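Local coordinates for FAD:protein FMN transferase (PDB 6NXI), which probably transfers the FMN moiety of FAD onto a threonine hydroxyl of a target flavoprotein, using magnesium, at residues 23-26 / 27-31; 40-43 / 44-47; 76-79 / 80-84; 89-92 / 93-96; 165-168 / 169-172. All coordinates share one frame; numbering follows the deposited sequence. Where two conformers were deposited one is given.

Contact 1: 23-26 / 27-31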
loop_
_atom_site.group_PDB
_atom_site.type_symbol
_atom_site.label_atom_id
_atom_site.label_comp_id
_atom_site.label_asym_id
_atom_site.label_seq_id
_atom_site.Cartn_x
_atom_site.Cartn_y
_atom_site.Cartn_z
ATOM N N TYR A 23 13.057 12.808 12.064
ATOM C CA TYR A 23 14.105 12.022 12.748
ATOM C C TYR A 23 14.695 12.890 13.848
ATOM O O TYR A 23 14.581 14.129 13.831
ATOM C CB TYR A 23 15.137 11.462 11.759
ATOM C CG TYR A 23 15.998 12.520 11.130
ATOM C CD1 TYR A 23 15.655 13.079 9.918
ATOM C CD2 TYR A 23 17.180 12.942 11.722
ATOM C CE1 TYR A 23 16.419 14.068 9.327
ATOM C CE2 TYR A 23 17.960 13.914 11.130
ATOM C CZ TYR A 23 17.582 14.479 9.925
ATOM O OH TYR A 23 18.333 15.454 9.319
ATOM N N ILE A 24 15.390 12.217 14.765
ATOM C CA ILE A 24 16.010 12.897 15.918
ATOM C C ILE A 24 17.498 13.052 15.624
ATOM O O ILE A 24 18.155 12.063 15.365
ATOM C CB ILE A 24 15.734 12.203 17.255
ATOM C CG1 ILE A 24 14.225 11.989 17.470
ATOM C CG2 ILE A 24 16.337 13.048 18.374
ATOM C CD1 ILE A 24 13.383 13.253 17.331
ATOM N N GLN A 25 17.968 14.290 15.640
ATOM C CA GLN A 25 19.396 14.624 15.410
ATOM C C GLN A 25 20.190 13.901 16.489
ATOM O O GLN A 25 19.761 13.872 17.670
ATOM C CB GLN A 25 19.548 16.150 15.411
ATOM C CG GLN A 25 20.966 16.610 15.087
ATOM C CD GLN A 25 21.382 16.262 13.675
ATOM O OE1 GLN A 25 20.569 16.211 12.770
ATOM N NE2 GLN A 25 22.682 16.073 13.459
ATOM N N GLN A 26 21.318 13.329 16.100
ATOM C CA GLN A 26 22.273 12.658 17.017
ATOM C C GLN A 26 23.666 13.059 16.570
ATOM O O GLN A 26 23.875 13.483 15.440
ATOM C CB GLN A 26 22.049 11.144 16.974
ATOM C CG GLN A 26 20.858 10.715 17.818
ATOM C CD GLN A 26 21.050 10.986 19.292
ATOM O OE1 GLN A 26 20.470 11.919 19.876
ATOM N NE2 GLN A 26 21.854 10.146 19.925
ATOM N N PRO A 27 24.678 13.020 17.460
ATOM C CA PRO A 27 26.020 13.364 17.022
ATOM C C PRO A 27 26.499 12.463 15.876
ATOM O O PRO A 27 26.199 11.284 15.847
ATOM C CB PRO A 27 26.854 13.190 18.302
ATOM C CG PRO A 27 25.849 13.344 19.431
ATOM C CD PRO A 27 24.567 12.744 18.890
ATOM N N GLY A 28 27.210 13.063 14.929
ATOM C CA GLY A 28 27.975 12.330 13.897
ATOM C C GLY A 28 27.150 11.922 12.686
ATOM O O GLY A 28 27.665 11.187 11.835
ATOM N N ILE A 29 25.894 12.329 12.577
ATOM C CA ILE A 29 25.104 11.947 11.370
ATOM C C ILE A 29 25.198 13.047 10.311
ATOM O O ILE A 29 25.484 14.208 10.647
ATOM C CB ILE A 29 23.656 11.599 11.735
ATOM C CG1 ILE A 29 22.860 12.820 12.181
ATOM C CG2 ILE A 29 23.597 10.489 12.766
ATOM C CD1 ILE A 29 21.377 12.514 12.290
ATOM N N ALA A 30 24.960 12.674 9.056
ATOM C CA ALA A 30 24.875 13.597 7.916
ATOM C C ALA A 30 23.894 14.739 8.230
ATOM O O ALA A 30 22.884 14.529 8.962
ATOM C CB ALA A 30 24.485 12.839 6.683
ATOM N N ASP A 31 24.172 15.886 7.638
ATOM C CA ASP A 31 23.276 17.063 7.639
ATOM C C ASP A 31 21.995 16.697 6.874
ATOM O O ASP A 31 22.021 15.806 5.989
ATOM C CB ASP A 31 23.978 18.258 7.006
ATOM C CG ASP A 31 24.404 17.939 5.581
ATOM O OD1 ASP A 31 23.802 18.503 4.669
ATOM O OD2 ASP A 31 25.336 17.096 5.397
HETATM O O HOH W 1 20.749 15.768 10.149
HETATM O O HOH W 2 24.459 16.568 11.105
#

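Contact 2: 40-43 / 44-47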
loop_
_atom_site.group_PDB
_atom_site.type_symbol
_atom_site.label_atom_id
_atom_site.label_comp_id
_atom_site.label_asym_id
_atom_site.label_seq_id
_atom_site.Cartn_x
_atom_site.Cartn_y
_atom_site.Cartn_z
ATOM N N ASP A 40 15.466 11.630 -1.852
ATOM C CA ASP A 40 14.835 11.971 -3.149
ATOM C C ASP A 40 15.340 11.022 -4.247
ATOM O O ASP A 40 14.537 10.609 -5.071
ATOM C CB ASP A 40 15.007 13.445 -3.476
ATOM C CG ASP A 40 14.127 14.324 -2.607
ATOM O OD1 ASP A 40 13.061 13.828 -2.182
ATOM O OD2 ASP A 40 14.501 15.491 -2.400
ATOM N N ARG A 41 16.626 10.706 -4.296
ATOM C CA ARG A 41 17.171 9.794 -5.343
ATOM C C ARG A 41 16.545 8.397 -5.202
ATOM O O ARG A 41 16.199 7.738 -6.272
ATOM C CB ARG A 41 18.698 9.734 -5.231
ATOM C CG ARG A 41 19.372 9.089 -6.437
ATOM C CD ARG A 41 20.799 8.651 -6.172
ATOM N NE ARG A 41 20.846 7.546 -5.233
ATOM C CZ ARG A 41 20.548 6.285 -5.514
ATOM N NH1 ARG A 41 20.297 5.914 -6.757
ATOM N NH2 ARG A 41 20.571 5.385 -4.553
ATOM N N LEU A 42 16.430 7.899 -3.961
ATOM C CA LEU A 42 15.910 6.531 -3.712
ATOM C C LEU A 42 14.451 6.527 -4.162
ATOM O O LEU A 42 14.041 5.541 -4.730
ATOM C CB LEU A 42 16.101 6.156 -2.243
ATOM C CG LEU A 42 17.542 5.865 -1.835
ATOM C CD1 LEU A 42 17.680 5.899 -0.331
ATOM C CD2 LEU A 42 17.991 4.513 -2.365
ATOM N N LEU A 43 13.691 7.551 -3.805
ATOM C CA LEU A 43 12.247 7.534 -4.147
ATOM C C LEU A 43 12.038 7.720 -5.663
ATOM O O LEU A 43 11.098 7.106 -6.224
ATOM C CB LEU A 43 11.519 8.574 -3.295
ATOM C CG LEU A 43 11.430 8.213 -1.828
ATOM C CD1 LEU A 43 10.814 9.369 -1.045
ATOM C CD2 LEU A 43 10.660 6.930 -1.610
ATOM N N GLU A 44 12.840 8.552 -6.312
ATOM C CA GLU A 44 12.809 8.691 -7.785
ATOM C C GLU A 44 13.109 7.343 -8.421
ATOM O O GLU A 44 12.429 7.000 -9.347
ATOM C CB GLU A 44 13.756 9.792 -8.243
ATOM C CG GLU A 44 13.085 11.138 -8.099
ATOM C CD GLU A 44 11.886 11.218 -9.018
ATOM O OE1 GLU A 44 10.736 11.187 -8.529
ATOM O OE2 GLU A 44 12.108 11.248 -10.255
ATOM N N GLU A 45 14.076 6.590 -7.892
ATOM C CA GLU A 45 14.335 5.214 -8.389
ATOM C C GLU A 45 13.079 4.338 -8.243
ATOM O O GLU A 45 12.794 3.547 -9.115
ATOM C CB GLU A 45 15.541 4.629 -7.668
ATOM C CG GLU A 45 15.929 3.231 -8.133
ATOM C CD GLU A 45 17.232 2.785 -7.481
ATOM O OE1 GLU A 45 17.314 2.818 -6.228
ATOM O OE2 GLU A 45 18.193 2.460 -8.251
ATOM N N VAL A 46 12.402 4.380 -7.091
ATOM C CA VAL A 46 11.191 3.534 -6.931
ATOM C C VAL A 46 10.206 3.900 -8.044
ATOM O O VAL A 46 9.528 2.999 -8.583
ATOM C CB VAL A 46 10.573 3.731 -5.545
ATOM C CG1 VAL A 46 9.253 3.020 -5.461
ATOM C CG2 VAL A 46 11.476 3.260 -4.401
ATOM N N ASN A 47 10.058 5.193 -8.288
ATOM C CA ASN A 47 9.112 5.677 -9.332
ATOM C C ASN A 47 9.578 5.215 -10.723
ATOM O O ASN A 47 8.767 4.724 -11.521
ATOM C CB ASN A 47 8.941 7.184 -9.272
ATOM C CG ASN A 47 8.017 7.647 -8.164
ATOM O OD1 ASN A 47 6.797 7.654 -8.376
ATOM N ND2 ASN A 47 8.575 7.960 -7.005
HETATM O O HOH W 3 19.665 2.889 -5.223
HETATM O O HOH W 4 15.191 2.795 -4.571
#

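Contact 3: 76-79 / 80-84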
loop_
_atom_site.group_PDB
_atom_site.type_symbol
_atom_site.label_atom_id
_atom_site.label_comp_id
_atom_site.label_asym_id
_atom_site.label_seq_id
_atom_site.Cartn_x
_atom_site.Cartn_y
_atom_site.Cartn_z
ATOM N N GLN A 76 14.855 -4.729 -7.036
ATOM C CA GLN A 76 13.775 -4.095 -6.216
ATOM C C GLN A 76 12.404 -4.440 -6.799
ATOM O O GLN A 76 11.510 -4.886 -6.080
ATOM C CB GLN A 76 13.948 -2.580 -6.107
ATOM C CG GLN A 76 15.243 -2.135 -5.460
ATOM C CD GLN A 76 16.374 -1.851 -6.412
ATOM O OE1 GLN A 76 16.585 -2.555 -7.423
ATOM N NE2 GLN A 76 17.113 -0.792 -6.085
ATOM N N THR A 77 12.232 -4.312 -8.102
ATOM C CA THR A 77 10.929 -4.651 -8.730
ATOM C C THR A 77 10.643 -6.132 -8.472
ATOM O O THR A 77 9.477 -6.503 -8.215
ATOM C CB THR A 77 10.959 -4.353 -10.236
ATOM O OG1 THR A 77 11.265 -2.970 -10.423
ATOM C CG2 THR A 77 9.647 -4.708 -10.895
ATOM N N LEU A 78 11.648 -7.003 -8.680
ATOM C CA LEU A 78 11.455 -8.446 -8.440
ATOM C C LEU A 78 10.957 -8.669 -7.000
ATOM O O LEU A 78 9.989 -9.405 -6.835
ATOM C CB LEU A 78 12.774 -9.176 -8.740
ATOM C CG LEU A 78 12.693 -10.670 -9.019
ATOM C CD1 LEU A 78 12.137 -11.433 -7.828
ATOM C CD2 LEU A 78 11.921 -10.951 -10.267
ATOM N N THR A 79 11.579 -8.034 -6.002
ATOM C CA THR A 79 11.221 -8.205 -4.581
ATOM C C THR A 79 9.748 -7.817 -4.405
ATOM O O THR A 79 9.026 -8.545 -3.706
ATOM C CB THR A 79 12.161 -7.407 -3.689
ATOM O OG1 THR A 79 13.474 -7.948 -3.935
ATOM C CG2 THR A 79 11.770 -7.509 -2.224
ATOM N N VAL A 80 9.326 -6.690 -4.986
ATOM C CA VAL A 80 7.941 -6.194 -4.799
ATOM C C VAL A 80 6.947 -7.091 -5.523
ATOM O O VAL A 80 5.933 -7.477 -4.942
ATOM C CB VAL A 80 7.848 -4.729 -5.247
ATOM C CG1 VAL A 80 6.402 -4.263 -5.233
ATOM C CG2 VAL A 80 8.759 -3.859 -4.384
ATOM N N VAL A 81 7.282 -7.556 -6.722
ATOM C CA VAL A 81 6.334 -8.452 -7.437
ATOM C C VAL A 81 6.234 -9.802 -6.715
ATOM O O VAL A 81 5.136 -10.341 -6.579
ATOM C CB VAL A 81 6.683 -8.608 -8.934
ATOM C CG1 VAL A 81 5.763 -9.620 -9.588
ATOM C CG2 VAL A 81 6.555 -7.265 -9.638
ATOM N N LYS A 82 7.345 -10.326 -6.201
ATOM C CA LYS A 82 7.311 -11.596 -5.451
ATOM C C LYS A 82 6.395 -11.473 -4.227
ATOM O O LYS A 82 5.630 -12.422 -3.960
ATOM C CB LYS A 82 8.720 -11.982 -5.031
ATOM C CG LYS A 82 8.824 -13.376 -4.441
ATOM C CD LYS A 82 10.269 -13.810 -4.245
ATOM C CE LYS A 82 11.157 -13.561 -5.451
ATOM N NZ LYS A 82 10.988 -14.567 -6.539
ATOM N N GLU A 83 6.490 -10.349 -3.542
ATOM C CA GLU A 83 5.678 -10.089 -2.330
ATOM C C GLU A 83 4.226 -9.967 -2.789
ATOM O O GLU A 83 3.368 -10.540 -2.163
ATOM C CB GLU A 83 6.179 -8.867 -1.583
ATOM C CG GLU A 83 5.413 -8.646 -0.297
ATOM C CD GLU A 83 5.600 -9.682 0.811
ATOM O OE1 GLU A 83 6.287 -10.748 0.593
ATOM O OE2 GLU A 83 4.987 -9.438 1.895
ATOM N N ALA A 84 3.968 -9.320 -3.897
ATOM C CA ALA A 84 2.588 -9.195 -4.404
ATOM C C ALA A 84 1.964 -10.579 -4.674
ATOM O O ALA A 84 0.720 -10.800 -4.425
ATOM C CB ALA A 84 2.531 -8.344 -5.652
#

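Contact 4: 89-92 / 93-96. With FAD (flavin-adenine dinucleotide), chain B.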
loop_
_atom_site.group_PDB
_atom_site.type_symbol
_atom_site.label_atom_id
_atom_site.label_comp_id
_atom_site.label_asym_id
_atom_site.label_seq_id
_atom_site.Cartn_x
_atom_site.Cartn_y
_atom_site.Cartn_z
ATOM N N GLY A 89 -1.615 -15.180 -2.713
ATOM C CA GLY A 89 -1.965 -16.492 -2.131
ATOM C C GLY A 89 -2.576 -16.342 -0.748
ATOM O O GLY A 89 -3.605 -16.950 -0.475
ATOM N N LEU A 90 -1.967 -15.502 0.100
ATOM C CA LEU A 90 -2.369 -15.407 1.512
ATOM C C LEU A 90 -3.780 -14.826 1.575
ATOM O O LEU A 90 -4.520 -15.268 2.419
ATOM C CB LEU A 90 -1.351 -14.584 2.294
ATOM C CG LEU A 90 -1.585 -14.557 3.799
ATOM C CD1 LEU A 90 -1.448 -15.946 4.422
ATOM C CD2 LEU A 90 -0.629 -13.572 4.444
ATOM N N THR A 91 -4.140 -13.913 0.664
ATOM C CA THR A 91 -5.452 -13.255 0.673
ATOM C C THR A 91 -6.443 -13.979 -0.228
ATOM O O THR A 91 -7.468 -13.370 -0.552
ATOM C CB THR A 91 -5.297 -11.754 0.356
ATOM O OG1 THR A 91 -4.796 -11.605 -0.972
ATOM C CG2 THR A 91 -4.434 -11.058 1.371
ATOM N N GLU A 92 -6.186 -15.241 -0.614
ATOM C CA GLU A 92 -7.166 -16.055 -1.385
ATOM C C GLU A 92 -7.519 -15.309 -2.689
ATOM O O GLU A 92 -8.693 -15.370 -3.093
ATOM C CB GLU A 92 -8.404 -16.362 -0.511
ATOM C CG GLU A 92 -8.106 -17.132 0.796
ATOM C CD GLU A 92 -9.246 -17.261 1.826
ATOM O OE1 GLU A 92 -10.395 -16.778 1.560
ATOM O OE2 GLU A 92 -8.988 -17.800 2.937
ATOM N N GLY A 93 -6.566 -14.597 -3.316
ATOM C CA GLY A 93 -6.775 -13.940 -4.630
ATOM C C GLY A 93 -7.240 -12.490 -4.546
ATOM O O GLY A 93 -7.384 -11.843 -5.616
ATOM N N ALA A 94 -7.532 -12.008 -3.349
ATOM C CA ALA A 94 -8.096 -10.651 -3.137
ATOM C C ALA A 94 -7.098 -9.569 -3.595
ATOM O O ALA A 94 -7.504 -8.610 -4.238
ATOM C CB ALA A 94 -8.480 -10.481 -1.687
ATOM N N LEU A 95 -5.840 -9.658 -3.168
ATOM C CA LEU A 95 -4.809 -8.726 -3.642
ATOM C C LEU A 95 -4.273 -9.248 -4.953
ATOM O O LEU A 95 -3.659 -10.334 -4.969
ATOM C CB LEU A 95 -3.673 -8.582 -2.638
ATOM C CG LEU A 95 -2.788 -7.380 -2.936
ATOM C CD1 LEU A 95 -3.473 -6.097 -2.477
ATOM C CD2 LEU A 95 -1.401 -7.500 -2.296
ATOM N N ASP A 96 -4.546 -8.548 -6.040
ATOM C CA ASP A 96 -4.156 -9.038 -7.385
ATOM C C ASP A 96 -3.631 -7.851 -8.170
ATOM O O ASP A 96 -4.395 -7.127 -8.709
ATOM C CB ASP A 96 -5.305 -9.779 -8.075
ATOM C CG ASP A 96 -4.843 -10.479 -9.359
ATOM O OD1 ASP A 96 -3.794 -10.071 -9.912
ATOM O OD2 ASP A 96 -5.544 -11.442 -9.784
HETATM P PA FAD B . -4.136 1.088 -1.449
HETATM O O1A FAD B . -5.428 0.942 -0.727
HETATM O O2A FAD B . -2.869 0.777 -0.757
HETATM O O5B FAD B . -4.175 0.252 -2.810
HETATM C C5B FAD B . -5.164 0.704 -3.773
HETATM C C4B FAD B . -4.565 0.828 -5.152
HETATM O O4B FAD B . -4.060 -0.438 -5.643
HETATM C C3B FAD B . -5.596 1.294 -6.179
HETATM O O3B FAD B . -5.561 2.717 -6.289
HETATM C C2B FAD B . -5.170 0.562 -7.457
HETATM O O2B FAD B . -4.130 1.249 -8.114
HETATM C C1B FAD B . -4.649 -0.757 -6.901
HETATM N N9A FAD B . -5.630 -1.797 -6.675
HETATM C C8A FAD B . -7.025 -1.687 -6.600
HETATM N N7A FAD B . -7.581 -2.821 -6.247
HETATM C C5A FAD B . -6.555 -3.736 -6.130
HETATM C C6A FAD B . -6.545 -5.103 -5.813
HETATM N N6A FAD B . -7.638 -5.811 -5.475
HETATM N N1A FAD B . -5.335 -5.692 -5.734
HETATM C C2A FAD B . -4.240 -4.975 -6.054
HETATM N N3A FAD B . -4.128 -3.677 -6.363
HETATM C C4A FAD B . -5.347 -3.112 -6.391
HETATM N N1 FAD B . -0.569 8.720 -8.695
HETATM C C2 FAD B . -0.578 9.769 -9.589
HETATM O O2 FAD B . -1.606 10.469 -9.725
HETATM N N3 FAD B . 0.518 10.098 -10.319
HETATM C C4 FAD B . 1.693 9.396 -10.234
HETATM O O4 FAD B . 2.653 9.697 -10.929
HETATM C C4X FAD B . 1.737 8.281 -9.332
HETATM N N5 FAD B . 2.847 7.578 -9.239
HETATM C C5X FAD B . 2.864 6.507 -8.375
HETATM C C6 FAD B . 4.033 5.726 -8.277
HETATM C C7 FAD B . 4.138 4.639 -7.435
HETATM C C7M FAD B . 5.426 3.849 -7.377
HETATM C C8 FAD B . 3.026 4.309 -6.624
HETATM C C8M FAD B . 3.061 3.127 -5.691
HETATM C C9 FAD B . 1.857 5.072 -6.715
HETATM C C9A FAD B . 1.751 6.178 -7.570
HETATM N N10 FAD B . 0.589 6.947 -7.704
HETATM C C10 FAD B . 0.538 8.017 -8.580
HETATM C "C1'" FAD B . -0.578 6.679 -6.835
HETATM C "C2'" FAD B . -1.396 5.505 -7.237
HETATM O "O2'" FAD B . -1.989 5.722 -8.514
HETATM C "C3'" FAD B . -2.513 5.293 -6.201
HETATM O "O3'" FAD B . -3.409 6.381 -6.144
HETATM C "C4'" FAD B . -2.022 5.127 -4.775
HETATM O "O4'" FAD B . -0.841 4.342 -4.778
HETATM C "C5'" FAD B . -3.102 4.570 -3.870
HETATM O "O5'" FAD B . -2.492 4.251 -2.594
HETATM P P FAD B . -3.421 3.919 -1.357
HETATM O O1P FAD B . -4.525 4.869 -1.241
HETATM O O2P FAD B . -2.405 3.674 -0.263
HETATM O O3P FAD B . -4.056 2.578 -1.926
#

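Contact 5: 165-168 / 169-172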
loop_
_atom_site.group_PDB
_atom_site.type_symbol
_atom_site.label_atom_id
_atom_site.label_comp_id
_atom_site.label_asym_id
_atom_site.label_seq_id
_atom_site.Cartn_x
_atom_site.Cartn_y
_atom_site.Cartn_z
ATOM N N VAL A 165 13.506 3.940 2.352
ATOM C CA VAL A 165 13.954 5.152 3.098
ATOM C C VAL A 165 14.331 4.798 4.548
ATOM O O VAL A 165 15.365 5.314 5.061
ATOM C CB VAL A 165 12.912 6.260 3.000
ATOM C CG1 VAL A 165 13.180 7.386 3.977
ATOM C CG2 VAL A 165 12.745 6.725 1.551
ATOM N N ALA A 166 13.546 3.963 5.212
ATOM C CA ALA A 166 13.801 3.542 6.622
ATOM C C ALA A 166 15.164 2.856 6.652
ATOM O O ALA A 166 16.009 3.173 7.525
ATOM C CB ALA A 166 12.683 2.698 7.171
ATOM N N ASP A 167 15.448 1.985 5.674
ATOM C CA ASP A 167 16.762 1.292 5.659
ATOM C C ASP A 167 17.886 2.280 5.392
ATOM O O ASP A 167 18.963 2.104 6.001
ATOM C CB ASP A 167 16.822 0.197 4.603
ATOM C CG ASP A 167 15.941 -0.994 4.903
ATOM O OD1 ASP A 167 15.383 -1.082 6.008
ATOM O OD2 ASP A 167 15.841 -1.843 4.019
ATOM N N TYR A 168 17.672 3.272 4.545
ATOM C CA TYR A 168 18.671 4.336 4.298
ATOM C C TYR A 168 18.943 5.090 5.611
ATOM O O TYR A 168 20.135 5.373 5.952
ATOM C CB TYR A 168 18.246 5.280 3.171
ATOM C CG TYR A 168 19.150 6.486 3.082
ATOM C CD1 TYR A 168 20.468 6.351 2.711
ATOM C CD2 TYR A 168 18.742 7.759 3.456
ATOM C CE1 TYR A 168 21.313 7.432 2.619
ATOM C CE2 TYR A 168 19.591 8.850 3.408
ATOM C CZ TYR A 168 20.901 8.689 3.011
ATOM O OH TYR A 168 21.711 9.786 2.976
ATOM N N LEU A 169 17.900 5.467 6.343
ATOM C CA LEU A 169 18.133 6.244 7.581
ATOM C C LEU A 169 18.973 5.390 8.545
ATOM O O LEU A 169 19.905 5.939 9.149
ATOM C CB LEU A 169 16.816 6.688 8.187
ATOM C CG LEU A 169 16.031 7.712 7.380
ATOM C CD1 LEU A 169 14.728 8.014 8.116
ATOM C CD2 LEU A 169 16.821 9.003 7.191
ATOM N N GLN A 170 18.653 4.109 8.673
ATOM C CA GLN A 170 19.447 3.182 9.533
ATOM C C GLN A 170 20.893 3.151 9.052
ATOM O O GLN A 170 21.820 3.164 9.904
ATOM C CB GLN A 170 18.762 1.827 9.517
ATOM C CG GLN A 170 17.475 1.869 10.300
ATOM C CD GLN A 170 16.729 0.566 10.394
ATOM O OE1 GLN A 170 15.601 0.559 10.877
ATOM N NE2 GLN A 170 17.361 -0.533 9.948
ATOM N N SER A 171 21.120 3.069 7.731
ATOM C CA SER A 171 22.475 3.000 7.133
ATOM C C SER A 171 23.246 4.259 7.529
ATOM O O SER A 171 24.485 4.204 7.627
ATOM C CB SER A 171 22.416 2.819 5.632
ATOM O OG SER A 171 22.262 4.068 4.965
ATOM N N GLN A 172 22.554 5.364 7.809
ATOM C CA GLN A 172 23.186 6.661 8.187
ATOM C C GLN A 172 23.258 6.812 9.721
ATOM O O GLN A 172 23.659 7.922 10.180
ATOM C CB GLN A 172 22.369 7.779 7.520
ATOM C CG GLN A 172 22.546 7.847 6.009
ATOM C CD GLN A 172 23.947 8.239 5.614
ATOM O OE1 GLN A 172 24.508 9.158 6.171
ATOM N NE2 GLN A 172 24.534 7.536 4.659
#

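Contact 1: 23-26 / 27-31
Ile29 turns its side chain back onto Tyr23 and Gln25, at and just after strand 17-24. CD1 of Ile29 lies 3.9 Å from CE2 of Tyr23. CG1 of Ile29 sits 3.5 Å from NE2 of Gln25. Two waters join the side chains of Tyr23 and Gln25 to the backbone carbonyls of Ile29 and Ala30. The first accepts from Tyr23 OH at 2.6 Å, in the plane of the ring, and donates to Gln25 OE1 and to Ala30 O. The second accepts from Gln25 NE2 and donates to Ile29 O at 2.6 Å. Both ends of the Gln25 amide are therefore held, which fixes its rotation. The bend at chi2 (65°) brings this amide over Ile29. Farther out, Ile174 touches both Tyr23 and Ile29, and Leu35 of helix 32-50 packs on Tyr23. Asp31 caps the start of that helix. The chain reverses through a type II beta turn from Gln26 to Ile29, with Gly28 at positive phi, in a strand-to-helix connection.

Contact 2: 40-43 / 44-47
Asn47 reaches back one turn of helix and binds Leu43 O twice. Its backbone N donates at 3.0 Å, and its side-chain ND2 donates to the same Leu43 O at 2.8 Å. The two donors come from opposite faces of the carbonyl plane. The ND2 bond stands well above that plane, 48° out of it. CG of Asn47 lies beside its own backbone N (chi1 -78°), which lets the amide fold back along the helix. ND2 also bonds to Thr14 OG1. This side of the helix is closely packed. Leu43 and Val46 are buried against Met15, and Val165 and Trp160 of helix 157-171 cover them. CG2 of Val46 rests 3.4 Å from Leu42 O.

The other side is looser and watery. Glu45 extends fully beyond CB. In one of two conformers of Arg41, NH1 stays 4.3 Å from Glu45 OE2, too far for a salt bridge. A water tentatively spans the gap in that conformer, accepting from Arg41 NH2 and donating to Glu45 OE1 at 2.6 Å. A second water links Glu45 OE1 to Leu42 O. Arg41 has its salt bridge with Glu38, and Glu44 pairs with Arg54. The double grip on Leu43 O, with Thr14, probably helps to orient the Asn47 amide, which touches the bound FAD. Any attraction between Arg41 and Glu45 through water remains tentative.

Contact 3: 76-79 / 80-84
Lys82 folds back over Leu78, one helical turn earlier. Its CB lies 3.4 Å from Leu78 O and 3.7 Å from Thr79 O, so the chain starts close to two backbone carbonyl oxygens. From CB it runs out extended through CG and CD. It then bends at chi3 (-47°) and chi4 (-78°), and these two bends return the end of the chain to Leu78. CE is modelled 3.3 Å from CD1 of Leu78, tighter than a usual carbon contact and doubtful in detail. NZ is 3.6 Å from the same Leu78 CD1. Leu78 reaches this place with its CG anti to the backbone N (chi1 -160°). Both side chains also touch Ile137 of strand 135-138.

Beneath them the backbone makes regular i to i+4 bonds. Lys82 N donates to Leu78 O at 2.9 Å, and Val81 N donates to Thr77 O at the same 2.9 Å. CG2 of Val81 packs 3.3 Å from Thr77 O. Val80 is buried against Met50, Ile156 and Trp160. Polar ends are held by nearby groups: Thr77 OG1 by Glu58, Thr79 OG1 by Thr75 O, and Glu83 by Arg86 and Thr267. The arrangement is that of a regular alpha helix, part of helix 75-90, wedged between strand 135-138 and helices 32-50 and 157-171.

Contact 4: 89-92 / 93-96
Thr91 binds the next turn of chain through both its carbonyl and its hydroxyl. Backbone bonds come first. Ala94 N donates to Thr91 O at 3.1 Å, closing a type I' beta turn from Thr91 to Ala94. The donor stands 61° out of the carbonyl plane. Helix 75-90 ends here in a Schellman motif: Gly93 N bonds to Asn88 O, and Glu92 N bonds to Gly89 O at 3.1 Å. Glu92 takes positive phi as the C-prime residue.

The side-chain bond is straighter. Leu95 N donates to Thr91 OG1 at 3.1 Å, with an angle of 169°. With chi1 at 64° this oxygen sits between the backbone N and the carbonyl carbon, facing Leu95. It also bonds to Leu87 O.

Ligand bonds follow. FAD N6A donates to Ala94 O at 3.1 Å, and Asp96 N donates to FAD N1A at 3.0 Å. CD1 of Leu95 packs 3.8 Å from N1A of the FAD. Around the site, Met278 touches Thr91 and Ala94, and Glu92 forms a salt bridge with Arg282. Backbone atoms therefore read the Watson-Crick edge of adenine, one accepting and one donating, a pattern that suits adenine.

Contact 5: 165-168 / 169-172
Tyr168 O is gripped by two donors of the helix end. Ser171 OG donates to it at 2.7 Å. Gln172 N reaches the same Tyr168 O at 3.0 Å, a weak bond with an angle of 131°. OG of Ser171 lies between its backbone N and carbonyl carbon (chi1 84°), which points it back along the helix to this carbonyl. Earlier in the turn, Leu169 N bonds to Val165 O at 2.8 Å.

Gln172 then covers the tyrosine ring. Its CG stands over one face, 3.9 Å from the centroid of the Tyr168 ring, in a CH-pi contact. The nearest ring atom is Tyr168 CZ, 3.5 Å from Gln172 CG. The Gln172 amide is turned 31° from the ring plane, and its NE2 lies 3.8 Å from CE1 of Tyr168. On the buried side Leu169 faces Tyr177 and Val179 of strand 177-181, and its CG is 3.4 Å from Val165 O. Gln170 OE1 bonds to Tyr177 OH. Leu35, Glu38 and Leu42 of helix 32-50 touch Tyr168. This is the C-terminal end of helix 157-171, where Gln172 is the first residue to leave helical angles, packed between helix 32-50 and the large antiparallel sheet.

In the fold
Contact 5 touches contacts 1 and 2, which do not touch each other. Ile29 CG2 of contact 1 lies 3.6 Å from Gln172 O of contact 5. Leu42 CD1 of contact 2 lies 3.6 Å from Tyr168 CB of contact 5, so helices 32-50 and 157-171 meet there. Contact 2 reaches contact 3, where Glu45 OE1 is 3.6 Å from Gln76 NE2. Contacts 3 and 4 share helix 75-90, their centres about 15 Å apart. Contacts 2 and 4 both line the FAD pocket, yet their centres are about 28 Å apart. In contact 4 the Leu95 side chain is about 5 Å from a magnesium ion. Contact 1 is remote, its centre about 41 Å from that of contact 4.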